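Prephenate dehydratase (Arthrobacter aurescens, PDB 3MWB) probably catalyses the decarboxylating dehydration of prephenate to phenylpyruvate in phenylalanine biosynthesis, and carries bound L-phenylalanine at its ACT domains. Local coordinates at residues Arg46-Glu51 / Gln78-Ile83; Thr70-Ala75 / Glu234-Gly239; Val204-Pro209 / Met217-Gln222; Ala224-Asn229 / Val260-Ala265; Asp250-Ala255 / Tyr280-Lys285. All coordinates share one frame; numbering follows the deposited sequence.

Contact 1 lies in the prephenate dehydratase region, contacts 3 and 4 in the ACT domain. Contact 2 ties the two together through Asp-72 and Arg-236. Contact 1 touches contact 2 where Arg-48 reaches Ala-73 and contact 5 where Ile-82 packs on Tyr-280, centres about 17 and 20 Å away, which strengthens the tie. Contacts 2, 3 and 5 share the antiparallel sheet of strands 200-207, 230-237, 245-252 and 275-281. Contact 3 lays helix 215-224 on strand 200-207; contact 4, its centre about 11 Å off, joins the loop after that helix to helix 258-270. Along the chain contact 1 closes before contact 3 opens, and contacts 1 and 2 alternate.

Contact 1: Arg46-Glu51 / Gln78-Ile83; sequences RVRAGE and QELRII
The backbone carbonyl O of Gln-78 is gripped by the guanidinium of Arg-48, which turns its edge to it. NH2 of Arg-48 donates to O of Gln-78 at 3.2 Å, with an N-H...O angle of 155°, and the oxygen lies in the guanidinium plane, receiving the donor in its own carbonyl plane. NE of Arg-48 adds a weak bond to O of Gln-78 at 3.3 Å. CG of Arg-48 stands beside the backbone N (chi1 -71°), and the chain then runs extended to NE, carrying the charged end from the last turn of the helix to the loop. One face of the guanidinium lies on Leu-80, whose CD1 is 3.6 Å from CZ of Arg-48, while CD2 of Leu-80 meets CG of the same arginine at 3.8 Å. Leu-80 CD2 also touches Val-47 CG1 at 4.1 Å, so CD2 serves both neighbours while CD1 lies over the guanidinium. A water gives a proton to O of Arg-48 and accepts one from NE2 of Gln-78. NH2 of Arg-48 also bonds to O of Ala-73, at the end of helix 67-73. An alanine in place of Arg-48 would probably leave the carbonyls of Gln-78 and Ala-73 without these donors and uncover the Leu-80 methyl. The contact fastens the end of helix 40-48 to the approach to strand 81-89, with Leu-80 packed on Val-187 of strand 181-188, and Arg-275 of strand 275-281 packed on Arg-48 and adding a weak bond to O of Gln-78.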
# COMPACT_ATOMS: atom_id res chain seq x y z
N ARG A 46 32.98 -25.60 -3.20
CA ARG A 46 33.48 -26.71 -2.38
C ARG A 46 32.42 -27.17 -1.39
O ARG A 46 32.24 -28.38 -1.18
CB ARG A 46 34.81 -26.34 -1.68
N VAL A 47 31.69 -26.23 -0.80
CA VAL A 47 30.60 -26.55 0.12
C VAL A 47 29.48 -27.29 -0.62
O VAL A 47 29.03 -28.36 -0.20
CB VAL A 47 30.03 -25.25 0.81
CG1 VAL A 47 28.79 -25.57 1.62
CG2 VAL A 47 31.11 -24.60 1.70
N ARG A 48 29.04 -26.72 -1.73
CA ARG A 48 28.01 -27.34 -2.57
C ARG A 48 28.35 -28.78 -3.01
O ARG A 48 27.46 -29.63 -3.06
CB ARG A 48 27.72 -26.45 -3.78
CG ARG A 48 26.98 -25.19 -3.39
CD ARG A 48 27.12 -24.07 -4.42
NE ARG A 48 25.92 -23.23 -4.39
CZ ARG A 48 25.88 -21.96 -4.77
NH1 ARG A 48 26.98 -21.35 -5.19
NH2 ARG A 48 24.74 -21.28 -4.71
N ALA A 49 29.62 -29.03 -3.32
CA ALA A 49 30.09 -30.34 -3.79
C ALA A 49 30.22 -31.38 -2.68
O ALA A 49 30.53 -32.54 -2.96
CB ALA A 49 31.43 -30.20 -4.54
N GLY A 50 30.00 -30.97 -1.44
CA GLY A 50 30.11 -31.92 -0.32
C GLY A 50 31.51 -32.05 0.26
O GLY A 50 31.76 -32.95 1.05
N GLU A 51 32.42 -31.14 -0.11
CA GLU A 51 33.84 -31.28 0.24
C GLU A 51 34.31 -30.29 1.30
O GLU A 51 35.47 -30.28 1.66
CB GLU A 51 34.72 -31.08 -1.00
CG GLU A 51 34.43 -32.00 -2.17
CD GLU A 51 35.03 -33.36 -2.01
OE1 GLU A 51 34.68 -34.09 -1.05
OE2 GLU A 51 35.85 -33.73 -2.88
N GLN A 78 22.83 -24.41 -6.44
CA GLN A 78 22.49 -25.30 -5.35
C GLN A 78 22.09 -24.53 -4.09
O GLN A 78 22.66 -23.48 -3.79
CB GLN A 78 23.66 -26.27 -5.07
CG GLN A 78 24.11 -27.11 -6.29
CD GLN A 78 23.16 -28.24 -6.63
OE1 GLN A 78 22.44 -28.19 -7.64
NE2 GLN A 78 23.15 -29.28 -5.80
N GLU A 79 21.09 -25.03 -3.38
CA GLU A 79 20.64 -24.40 -2.14
C GLU A 79 21.77 -24.29 -1.10
O GLU A 79 22.61 -25.19 -0.95
CB GLU A 79 19.46 -25.19 -1.56
N LEU A 80 21.79 -23.16 -0.41
CA LEU A 80 22.74 -22.91 0.68
C LEU A 80 22.02 -22.24 1.85
O LEU A 80 20.94 -21.67 1.67
CB LEU A 80 23.83 -21.97 0.19
CG LEU A 80 24.86 -22.45 -0.82
CD1 LEU A 80 25.67 -21.25 -1.26
CD2 LEU A 80 25.76 -23.52 -0.24
N ARG A 81 22.64 -22.30 3.03
CA ARG A 81 22.11 -21.60 4.21
C ARG A 81 23.20 -20.86 4.97
O ARG A 81 24.24 -21.41 5.28
CB ARG A 81 21.44 -22.57 5.18
CG ARG A 81 20.32 -23.41 4.56
CD ARG A 81 19.06 -22.58 4.25
NE ARG A 81 18.04 -23.43 3.64
CZ ARG A 81 17.26 -24.26 4.33
NH1 ARG A 81 17.37 -24.34 5.65
NH2 ARG A 81 16.36 -25.01 3.68
N ILE A 82 22.92 -19.61 5.31
CA ILE A 82 23.72 -18.90 6.28
C ILE A 82 23.45 -19.48 7.67
O ILE A 82 22.31 -19.50 8.13
CB ILE A 82 23.37 -17.40 6.28
CG1 ILE A 82 23.70 -16.80 4.90
CG2 ILE A 82 24.13 -16.67 7.41
CD1 ILE A 82 23.05 -15.40 4.62
N ILE A 83 24.50 -19.96 8.33
CA ILE A 83 24.37 -20.51 9.69
C ILE A 83 24.93 -19.57 10.78
O ILE A 83 24.67 -19.75 11.96
CB ILE A 83 25.04 -21.88 9.78
CG1 ILE A 83 26.56 -21.77 9.58
CG2 ILE A 83 24.45 -22.82 8.73
CD1 ILE A 83 27.32 -23.15 9.71
O HOH W 1 24.76 -28.79 -3.22

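Contact 2: Thr70-Ala75 / Glu234-Gly239; sequences TLDAIA and ESRPTG. With PHE (phenylalanine), chain D.
Glu-234 meets Leu-71 at the start of the strand segment: its OE1 lies 3.3 Å from CD1 of Leu-71, the two side chains crossing at about a right angle. The charge of this carboxylate is answered elsewhere, by a salt bridge from OE2 to Arg-232. Ser-235, next along, belongs to the phenylalanine pocket, its OG 3.6 Å from CZ of the ligand ring and hydrogen-bonded to the backbone of Ile-233 of the third subunit. Arg-236 carries the main polar link. Its chain bends at chi2 (-81°) and chi3 (-58°), which brings the guanidinium side-on to Asp-72 on helix 67-73. NE of Arg-236 donates to OD1 of Asp-72 at 2.8 Å, tilted from the guanidinium plane, and its NH2 to OD2 of Asp-72 at 2.6 Å. Both oxygens are met on their syn sides, and the two planes are only 15° apart, so this bidentate salt bridge probably limits rotation of either group. Phe-246 of the neighbouring strand packs against both Asp-72 and Arg-236. The arrangement joins an outer strand of the ACT domain sheet to a helix of the dehydratase family region, with alternate residues divided between this interdomain seam and the phenylalanine site at the subunit interface.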
# COMPACT_ATOMS: atom_id res chain seq x y z
N THR A 70 29.59 -12.44 -3.60
CA THR A 70 28.83 -13.17 -2.60
C THR A 70 27.32 -13.08 -2.87
O THR A 70 26.63 -14.08 -2.85
CB THR A 70 29.12 -12.65 -1.19
OG1 THR A 70 30.46 -13.02 -0.84
CG2 THR A 70 28.14 -13.24 -0.19
N LEU A 71 26.85 -11.86 -3.13
CA LEU A 71 25.44 -11.59 -3.34
C LEU A 71 24.93 -12.32 -4.57
O LEU A 71 23.81 -12.81 -4.57
CB LEU A 71 25.21 -10.08 -3.49
CG LEU A 71 25.58 -9.22 -2.27
CD1 LEU A 71 25.38 -7.75 -2.62
CD2 LEU A 71 24.73 -9.62 -1.07
N ASP A 72 25.75 -12.41 -5.61
CA ASP A 72 25.32 -13.11 -6.82
C ASP A 72 25.38 -14.62 -6.61
O ASP A 72 24.48 -15.36 -7.05
CB ASP A 72 26.15 -12.65 -8.03
CG ASP A 72 25.79 -11.24 -8.47
OD1 ASP A 72 24.75 -10.72 -8.00
OD2 ASP A 72 26.53 -10.65 -9.30
N ALA A 73 26.43 -15.08 -5.93
CA ALA A 73 26.66 -16.54 -5.79
C ALA A 73 25.56 -17.25 -5.00
O ALA A 73 25.13 -18.36 -5.36
CB ALA A 73 28.02 -16.80 -5.18
N ILE A 74 25.08 -16.60 -3.93
CA ILE A 74 24.08 -17.21 -3.04
C ILE A 74 22.66 -17.09 -3.59
O ILE A 74 21.71 -17.60 -2.98
CB ILE A 74 24.15 -16.63 -1.60
CG1 ILE A 74 23.75 -15.15 -1.57
CG2 ILE A 74 25.56 -16.82 -1.03
CD1 ILE A 74 23.61 -14.57 -0.15
N ALA A 75 22.53 -16.42 -4.73
CA ALA A 75 21.22 -16.16 -5.35
C ALA A 75 20.88 -17.16 -6.43
O ALA A 75 19.79 -17.11 -7.00
CB ALA A 75 21.20 -14.79 -5.92
N GLU A 234 18.85 -5.32 -1.33
CA GLU A 234 19.63 -5.00 -2.52
C GLU A 234 18.99 -5.67 -3.75
O GLU A 234 18.75 -6.88 -3.78
CB GLU A 234 21.11 -5.42 -2.37
CG GLU A 234 21.71 -5.11 -0.99
CD GLU A 234 23.17 -5.50 -0.85
OE1 GLU A 234 24.01 -4.96 -1.60
OE2 GLU A 234 23.49 -6.31 0.04
N SER A 235 18.70 -4.86 -4.76
CA SER A 235 18.33 -5.39 -6.06
C SER A 235 19.58 -5.72 -6.89
O SER A 235 20.62 -5.05 -6.79
CB SER A 235 17.42 -4.41 -6.79
OG SER A 235 18.10 -3.17 -6.98
N ARG A 236 19.47 -6.76 -7.71
CA ARG A 236 20.55 -7.19 -8.59
C ARG A 236 19.92 -7.62 -9.92
O ARG A 236 18.93 -8.33 -9.91
CB ARG A 236 21.32 -8.38 -7.98
CG ARG A 236 21.91 -8.15 -6.57
CD ARG A 236 23.24 -7.38 -6.57
NE ARG A 236 24.28 -8.03 -7.36
CZ ARG A 236 24.84 -7.51 -8.46
NH1 ARG A 236 24.47 -6.31 -8.91
NH2 ARG A 236 25.77 -8.18 -9.11
N PRO A 237 20.49 -7.15 -11.05
CA PRO A 237 20.03 -7.62 -12.36
C PRO A 237 20.31 -9.10 -12.55
O PRO A 237 21.28 -9.62 -11.98
CB PRO A 237 20.88 -6.82 -13.36
CG PRO A 237 22.03 -6.28 -12.55
CD PRO A 237 21.51 -6.10 -11.16
N THR A 238 19.48 -9.76 -13.34
CA THR A 238 19.69 -11.15 -13.71
C THR A 238 18.84 -11.48 -14.94
O THR A 238 17.75 -10.93 -15.11
CB THR A 238 19.39 -12.09 -12.52
OG1 THR A 238 19.82 -13.42 -12.84
CG2 THR A 238 17.89 -12.09 -12.16
N GLY A 239 19.34 -12.37 -15.80
CA GLY A 239 18.57 -12.82 -16.97
C GLY A 239 17.68 -14.03 -16.73
O GLY A 239 16.96 -14.46 -17.64
N PHE D . 10.55 -1.89 -11.05
CA PHE D . 9.90 -2.49 -9.86
C PHE D . 9.41 -1.46 -8.84
O PHE D . 9.52 -0.26 -9.05
CB PHE D . 10.81 -3.55 -9.20
CG PHE D . 12.18 -3.05 -8.79
CD1 PHE D . 12.35 -2.28 -7.62
CD2 PHE D . 13.31 -3.38 -9.53
CE1 PHE D . 13.61 -1.85 -7.21
CE2 PHE D . 14.61 -2.96 -9.11
CZ PHE D . 14.74 -2.18 -7.97
OXT PHE D . 8.89 -1.80 -7.77

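Contact 3: Val204-Pro209 / Met217-Gln222; sequences VVVPLP and MEILDQ
Ile-219 buries the most surface here and meets both Val-206 and Leu-208 from its helix. Its CD1 lies 3.9 Å from CG1 of Val-206, the two side chains reaching for each other tip to tip. The same valine methyl also approaches the other branch of the isoleucine, with Val-206 CG1 4.1 Å from Ile-219 CG2, and so is touched by both arms. The torsions account for this: in Ile-219 the CG1 branch stands beside the backbone N (chi1 -72°) and continues outward to CD1, while CG2 takes the position opposite that nitrogen. On the strand, Val-206 presents CG1, which is anti to its N, to the helix. Leu-208 joins from farther along the chain. Its CB does not head straight for the helix, but its end swings nearer, and CD1 comes to 4.2 Å from CD1 of Ile-219. No hydrogen bond crosses between the segments, and all three touching side chains are buried, so the union rests on apolar contact between branched aliphatic groups. Phe-247 of strand 245-252 borders both Leu-208 and Ile-219, and Leu-267 of helix 258-270 packs on Ile-219, extending the apolar cluster from sheet to second helix. Leu-208 also lines the phenylalanine pocket, its side chain about 4 Å from the bound phenylalanine (nearest atoms). The helix turns back to cover the strand that precedes it, joined to it by the short loop holding pocket residues Asp-211 to Gly-214. This is the opening beta-alpha unit of the ACT domain's beta-alpha-beta-beta-alpha-beta fold, here placed beside its amino acid site.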
# COMPACT_ATOMS: atom_id res chain seq x y z
N VAL A 204 16.55 -14.04 2.61
CA VAL A 204 15.90 -14.61 1.43
C VAL A 204 16.36 -13.93 0.14
O VAL A 204 16.82 -12.79 0.15
CB VAL A 204 14.36 -14.50 1.49
CG1 VAL A 204 13.79 -15.40 2.54
CG2 VAL A 204 13.89 -13.02 1.67
N VAL A 205 16.22 -14.64 -0.97
CA VAL A 205 16.46 -14.04 -2.27
C VAL A 205 15.17 -14.19 -3.05
O VAL A 205 14.70 -15.32 -3.23
CB VAL A 205 17.64 -14.71 -3.03
CG1 VAL A 205 17.67 -14.23 -4.52
CG2 VAL A 205 18.96 -14.41 -2.32
N VAL A 206 14.60 -13.07 -3.47
CA VAL A 206 13.29 -13.08 -4.14
C VAL A 206 13.42 -12.61 -5.59
O VAL A 206 13.74 -11.44 -5.85
CB VAL A 206 12.22 -12.21 -3.38
CG1 VAL A 206 10.82 -12.39 -3.98
CG2 VAL A 206 12.25 -12.53 -1.86
N PRO A 207 13.19 -13.53 -6.54
CA PRO A 207 13.16 -13.21 -7.95
C PRO A 207 11.93 -12.36 -8.25
O PRO A 207 10.83 -12.65 -7.76
CB PRO A 207 13.04 -14.58 -8.64
CG PRO A 207 13.51 -15.57 -7.62
CD PRO A 207 13.07 -14.98 -6.30
N LEU A 208 12.11 -11.32 -9.04
CA LEU A 208 10.99 -10.53 -9.52
C LEU A 208 10.30 -11.23 -10.69
O LEU A 208 10.92 -11.50 -11.71
CB LEU A 208 11.49 -9.14 -9.94
CG LEU A 208 10.47 -8.08 -10.33
CD1 LEU A 208 9.59 -7.68 -9.15
CD2 LEU A 208 11.20 -6.89 -10.87
N PRO A 209 8.98 -11.52 -10.55
CA PRO A 209 8.28 -12.19 -11.65
C PRO A 209 7.93 -11.26 -12.80
O PRO A 209 7.96 -11.68 -13.96
CB PRO A 209 6.98 -12.69 -10.99
CG PRO A 209 7.21 -12.55 -9.50
CD PRO A 209 8.14 -11.40 -9.35
N MSE A 217 7.31 -3.14 -3.75
CA MSE A 217 6.42 -2.84 -2.63
C MSE A 217 5.54 -4.03 -2.27
O MSE A 217 5.39 -4.34 -1.09
CB MSE A 217 5.54 -1.65 -2.95
CG MSE A 217 6.26 -0.33 -2.77
SE MSE A 217 4.98 0.95 -2.16
CE MSE A 217 4.06 -0.16 -0.86
N GLU A 218 4.99 -4.70 -3.28
CA GLU A 218 4.22 -5.91 -3.05
C GLU A 218 5.05 -6.97 -2.32
O GLU A 218 4.55 -7.62 -1.42
CB GLU A 218 3.66 -6.48 -4.37
CG GLU A 218 2.59 -7.57 -4.19
CD GLU A 218 2.18 -8.25 -5.51
OE1 GLU A 218 2.89 -8.07 -6.53
OE2 GLU A 218 1.14 -8.96 -5.52
N ILE A 219 6.32 -7.11 -2.68
CA ILE A 219 7.20 -8.09 -2.01
C ILE A 219 7.54 -7.63 -0.58
O ILE A 219 7.48 -8.41 0.39
CB ILE A 219 8.48 -8.35 -2.85
CG1 ILE A 219 8.13 -9.17 -4.10
CG2 ILE A 219 9.55 -9.06 -2.03
CD1 ILE A 219 9.18 -9.07 -5.25
N LEU A 220 7.85 -6.35 -0.43
CA LEU A 220 8.19 -5.81 0.89
C LEU A 220 7.02 -5.81 1.88
O LEU A 220 7.21 -6.03 3.08
CB LEU A 220 8.81 -4.42 0.75
CG LEU A 220 10.19 -4.45 0.05
CD1 LEU A 220 11.02 -3.25 0.41
CD2 LEU A 220 10.98 -5.73 0.38
N ASP A 221 5.81 -5.63 1.35
CA ASP A 221 4.60 -5.64 2.16
C ASP A 221 4.40 -6.97 2.89
O ASP A 221 3.82 -6.98 3.96
CB ASP A 221 3.35 -5.32 1.34
CG ASP A 221 2.19 -4.83 2.21
OD1 ASP A 221 2.40 -3.88 2.98
OD2 ASP A 221 1.08 -5.40 2.12
N GLN A 222 4.90 -8.08 2.32
CA GLN A 222 4.81 -9.37 3.00
C GLN A 222 5.46 -9.29 4.39
O GLN A 222 4.91 -9.82 5.35
CB GLN A 222 5.42 -10.50 2.18
CG GLN A 222 4.78 -10.72 0.82
CD GLN A 222 3.26 -10.83 0.89
OE1 GLN A 222 2.72 -11.61 1.66
NE2 GLN A 222 2.58 -10.05 0.05

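Contact 4: Ala224-Asn229 / Val260-Ala265; sequences ASRGVN and VADALA. With PHE (phenylalanine), chain C.
Arg-226 and Asp-262 form a salt bridge in which one carboxylate oxygen takes both bonds. NE of Arg-226 donates to OD2 of Asp-262 at 2.5 Å, nearly straight at 165°, while NH2 of Arg-226 reaches the same OD2 only weakly at 3.3 Å. OD2 lies near the guanidinium plane but is met on the anti side of the carboxylate, and the two planes are inclined by 62°, unlike a flat, two-oxygen pairing. The arginine chain is extended from CG to NE and runs across the helix, its CD 3.4 Å from the backbone N of Ala-263 and 4.0 Å from CB of Ala-263. One guanidinium face lies over the helix backbone, with O of Asp-262 above its rim. Beside this bridge, the apolar pair Val-228 CG2 and Val-260 CG2 meets at 4.2 Å. In the next shell, NH1 of Arg-226 bonds to OE1 of Gln-222, giving the guanidinium another fixed point. Gly-227, with positive phi, is the C-prime residue of the Schellman motif that ends helix 215-224 and sends the chain on to Asn-229, three residues beyond Arg-226. There, OD1 of Asn-229 accepts a 2.7 Å hydrogen bond from the amino N of the bound phenylalanine; ND2 of Asn-229 is positioned by Asp-252 and by Asp-211 of the third subunit. Buried Arg-226 is probably held charged by Asp-262, whose OD2 also makes a weak, long ion pair with Arg-269 of the second subunit. The chemistry implies an ionic tie between the end of helix 215-224 and helix 258-270.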
# COMPACT_ATOMS: atom_id res chain seq x y z
N ALA A 224 6.34 -6.05 5.92
CA ALA A 224 5.83 -4.88 6.64
C ALA A 224 4.44 -5.10 7.24
O ALA A 224 4.20 -4.71 8.38
CB ALA A 224 5.87 -3.62 5.74
N SER A 225 3.53 -5.73 6.48
CA SER A 225 2.16 -5.99 6.96
C SER A 225 2.08 -6.99 8.13
O SER A 225 1.04 -7.10 8.75
CB SER A 225 1.26 -6.46 5.80
OG SER A 225 1.55 -7.79 5.45
N ARG A 226 3.19 -7.72 8.39
CA ARG A 226 3.26 -8.68 9.48
C ARG A 226 4.25 -8.26 10.57
O ARG A 226 4.70 -9.07 11.38
CB ARG A 226 3.60 -10.06 8.91
CG ARG A 226 2.45 -10.67 8.04
CD ARG A 226 2.94 -11.89 7.33
NE ARG A 226 1.92 -12.50 6.49
CZ ARG A 226 1.72 -12.26 5.20
NH1 ARG A 226 2.50 -11.40 4.55
NH2 ARG A 226 0.75 -12.91 4.55
N GLY A 227 4.61 -6.98 10.57
CA GLY A 227 5.48 -6.41 11.60
C GLY A 227 6.93 -6.86 11.55
O GLY A 227 7.62 -6.81 12.57
N VAL A 228 7.39 -7.29 10.37
CA VAL A 228 8.75 -7.77 10.23
C VAL A 228 9.66 -6.68 9.69
O VAL A 228 9.53 -6.26 8.53
CB VAL A 228 8.87 -9.02 9.32
CG1 VAL A 228 10.33 -9.41 9.24
CG2 VAL A 228 8.05 -10.19 9.88
N ASN A 229 10.58 -6.24 10.55
CA ASN A 229 11.58 -5.24 10.25
C ASN A 229 12.68 -5.78 9.35
O ASN A 229 13.18 -6.92 9.54
CB ASN A 229 12.20 -4.75 11.56
CG ASN A 229 12.86 -3.42 11.43
OD1 ASN A 229 12.25 -2.46 10.96
ND2 ASN A 229 14.10 -3.34 11.87
N VAL A 260 6.98 -14.59 10.61
CA VAL A 260 8.01 -14.78 9.61
C VAL A 260 7.62 -15.91 8.67
O VAL A 260 7.74 -15.76 7.46
CB VAL A 260 9.41 -15.03 10.24
CG1 VAL A 260 10.46 -15.28 9.14
CG2 VAL A 260 9.83 -13.83 11.14
N ALA A 261 7.19 -17.04 9.23
CA ALA A 261 6.66 -18.14 8.43
C ALA A 261 5.54 -17.63 7.55
O ALA A 261 5.47 -18.00 6.37
CB ALA A 261 6.17 -19.31 9.32
N ASP A 262 4.66 -16.82 8.12
CA ASP A 262 3.56 -16.27 7.35
C ASP A 262 4.05 -15.40 6.19
O ASP A 262 3.60 -15.55 5.06
CB ASP A 262 2.58 -15.51 8.24
CG ASP A 262 1.17 -15.53 7.69
OD1 ASP A 262 0.62 -16.65 7.53
OD2 ASP A 262 0.61 -14.42 7.44
N ALA A 263 5.01 -14.51 6.48
CA ALA A 263 5.65 -13.68 5.44
C ALA A 263 6.31 -14.51 4.36
O ALA A 263 6.15 -14.22 3.19
CB ALA A 263 6.66 -12.70 6.06
N LEU A 264 7.05 -15.55 4.77
CA LEU A 264 7.69 -16.46 3.82
C LEU A 264 6.65 -17.08 2.87
O LEU A 264 6.90 -17.20 1.67
CB LEU A 264 8.50 -17.56 4.53
CG LEU A 264 9.76 -17.08 5.30
CD1 LEU A 264 10.31 -18.18 6.23
CD2 LEU A 264 10.87 -16.54 4.34
N ALA A 265 5.50 -17.47 3.40
CA ALA A 265 4.43 -18.03 2.55
C ALA A 265 3.93 -16.99 1.55
O ALA A 265 3.70 -17.31 0.37
CB ALA A 265 3.29 -18.57 3.38
N PHE C . 13.75 -1.52 8.86
CA PHE C . 12.94 -0.63 7.94
C PHE C . 11.88 -1.43 7.20
O PHE C . 11.20 -0.90 6.28
CB PHE C . 13.83 0.16 6.94
CG PHE C . 14.83 -0.70 6.17
CD1 PHE C . 14.41 -1.53 5.11
CD2 PHE C . 16.20 -0.67 6.51
CE1 PHE C . 15.31 -2.32 4.41
CE2 PHE C . 17.13 -1.45 5.80
CZ PHE C . 16.68 -2.28 4.74
OXT PHE C . 11.74 -2.65 7.48

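Contact 5: Asp250-Ala255 / Tyr280-Lys285; sequences DADGHA and YARADK
A surface-side salt bridge between Asp-252 and Arg-282 spans the ends of strands 245-252 and 275-281, on either side of strand 200-207 in the ACT domain sheet. OD1 of Asp-252 lies 3.2 Å from NH1 of Arg-282, at the edge of the guanidinium, and the carboxylate plane stands 85° to it. A water accepts from NH1 of Arg-282 at 2.9 Å. The other edge of the arginine is taken by Asp-284 within the type I turn Arg-282 to Lys-285: NE of Arg-282 donates to OD1 of Asp-284 at 2.9 Å. A bend at chi3 (41°) turns the guanidinium between its two acids, completing a three-residue salt-bridge network. A leucine in place of Arg-282 would probably leave both acids without their shared positive partner and hold the Asp-284 carboxylate less firmly. Deeper in, Asp-250 OD1 and Tyr-280 OH stand 4.0 Å apart, too far for a direct bond, with carboxylate and ring nearly perpendicular; OG1 of Thr-203 links them, hydrogen-bonded to each. Asp-250 has its main ionic partner in Arg-232, while OD2 of Asp-252 accepts from Asn-229 of the phenylalanine pocket.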
# COMPACT_ATOMS: atom_id res chain seq x y z
N ASP A 250 17.55 -9.13 4.11
CA ASP A 250 17.66 -9.64 5.50
C ASP A 250 16.50 -9.09 6.30
O ASP A 250 16.27 -7.86 6.30
CB ASP A 250 18.98 -9.21 6.18
CG ASP A 250 20.24 -9.71 5.45
OD1 ASP A 250 20.18 -10.73 4.71
OD2 ASP A 250 21.31 -9.08 5.63
N ALA A 251 15.77 -9.98 6.98
CA ALA A 251 14.68 -9.60 7.89
C ALA A 251 15.05 -9.94 9.33
O ALA A 251 15.83 -10.88 9.57
CB ALA A 251 13.39 -10.32 7.50
N ASP A 252 14.52 -9.16 10.27
CA ASP A 252 14.59 -9.48 11.71
C ASP A 252 13.64 -10.63 12.01
O ASP A 252 12.44 -10.54 11.71
CB ASP A 252 14.12 -8.31 12.57
CG ASP A 252 15.08 -7.14 12.56
OD1 ASP A 252 16.20 -7.27 11.99
OD2 ASP A 252 14.72 -6.09 13.15
N GLY A 253 14.15 -11.70 12.60
CA GLY A 253 13.29 -12.79 12.94
C GLY A 253 13.81 -14.15 12.55
O GLY A 253 14.82 -14.30 11.84
N HIS A 254 13.10 -15.16 13.02
CA HIS A 254 13.46 -16.54 12.75
C HIS A 254 12.31 -17.18 11.98
O HIS A 254 11.14 -16.89 12.26
CB HIS A 254 13.64 -17.24 14.07
CG HIS A 254 14.14 -18.64 13.96
ND1 HIS A 254 15.47 -18.97 14.11
CD2 HIS A 254 13.49 -19.81 13.75
CE1 HIS A 254 15.61 -20.28 14.00
NE2 HIS A 254 14.42 -20.81 13.78
N ALA A 255 12.63 -18.06 11.03
CA ALA A 255 11.62 -18.70 10.17
C ALA A 255 10.44 -19.32 10.95
O ALA A 255 9.32 -19.34 10.44
CB ALA A 255 12.27 -19.74 9.27
N TYR A 280 19.36 -17.28 11.49
CA TYR A 280 20.61 -17.40 12.23
C TYR A 280 20.71 -16.24 13.22
O TYR A 280 20.09 -15.17 13.01
CB TYR A 280 21.84 -17.42 11.27
CG TYR A 280 21.84 -16.28 10.30
CD1 TYR A 280 21.12 -16.37 9.10
CD2 TYR A 280 22.49 -15.08 10.59
CE1 TYR A 280 21.05 -15.31 8.22
CE2 TYR A 280 22.42 -13.98 9.66
CZ TYR A 280 21.70 -14.13 8.49
OH TYR A 280 21.62 -13.12 7.54
N ALA A 281 21.50 -16.44 14.27
CA ALA A 281 21.68 -15.45 15.33
C ALA A 281 22.31 -14.18 14.78
O ALA A 281 23.25 -14.24 13.98
CB ALA A 281 22.54 -16.03 16.47
N ARG A 282 21.79 -13.02 15.21
CA ARG A 282 22.42 -11.72 14.94
C ARG A 282 23.75 -11.62 15.69
O ARG A 282 23.80 -11.90 16.90
CB ARG A 282 21.52 -10.55 15.35
CG ARG A 282 20.16 -10.49 14.60
CD ARG A 282 19.30 -9.24 14.92
NE ARG A 282 20.07 -7.99 15.03
CZ ARG A 282 19.97 -6.94 14.21
NH1 ARG A 282 19.13 -6.94 13.18
NH2 ARG A 282 20.74 -5.87 14.42
N ALA A 283 24.80 -11.24 14.96
CA ALA A 283 26.11 -10.96 15.56
C ALA A 283 26.00 -9.97 16.73
O ALA A 283 26.70 -10.10 17.72
CB ALA A 283 27.06 -10.40 14.49
N ASP A 284 25.12 -8.98 16.59
CA ASP A 284 25.02 -7.91 17.60
C ASP A 284 24.06 -8.23 18.76
O ASP A 284 23.91 -7.43 19.68
CB ASP A 284 24.63 -6.58 16.93
CG ASP A 284 23.20 -6.59 16.35
OD1 ASP A 284 22.40 -7.51 16.64
OD2 ASP A 284 22.88 -5.63 15.60
N LYS A 285 23.42 -9.40 18.69
CA LYS A 285 22.55 -9.92 19.76
C LYS A 285 21.32 -9.05 20.09
O LYS A 285 20.75 -9.19 21.16
CB LYS A 285 23.37 -10.15 21.05
CG LYS A 285 24.68 -10.92 20.87
CD LYS A 285 24.56 -12.32 21.41
CE LYS A 285 25.92 -12.99 21.44
NZ LYS A 285 25.79 -14.36 21.98
O HOH W 2 17.66 -4.60 12.41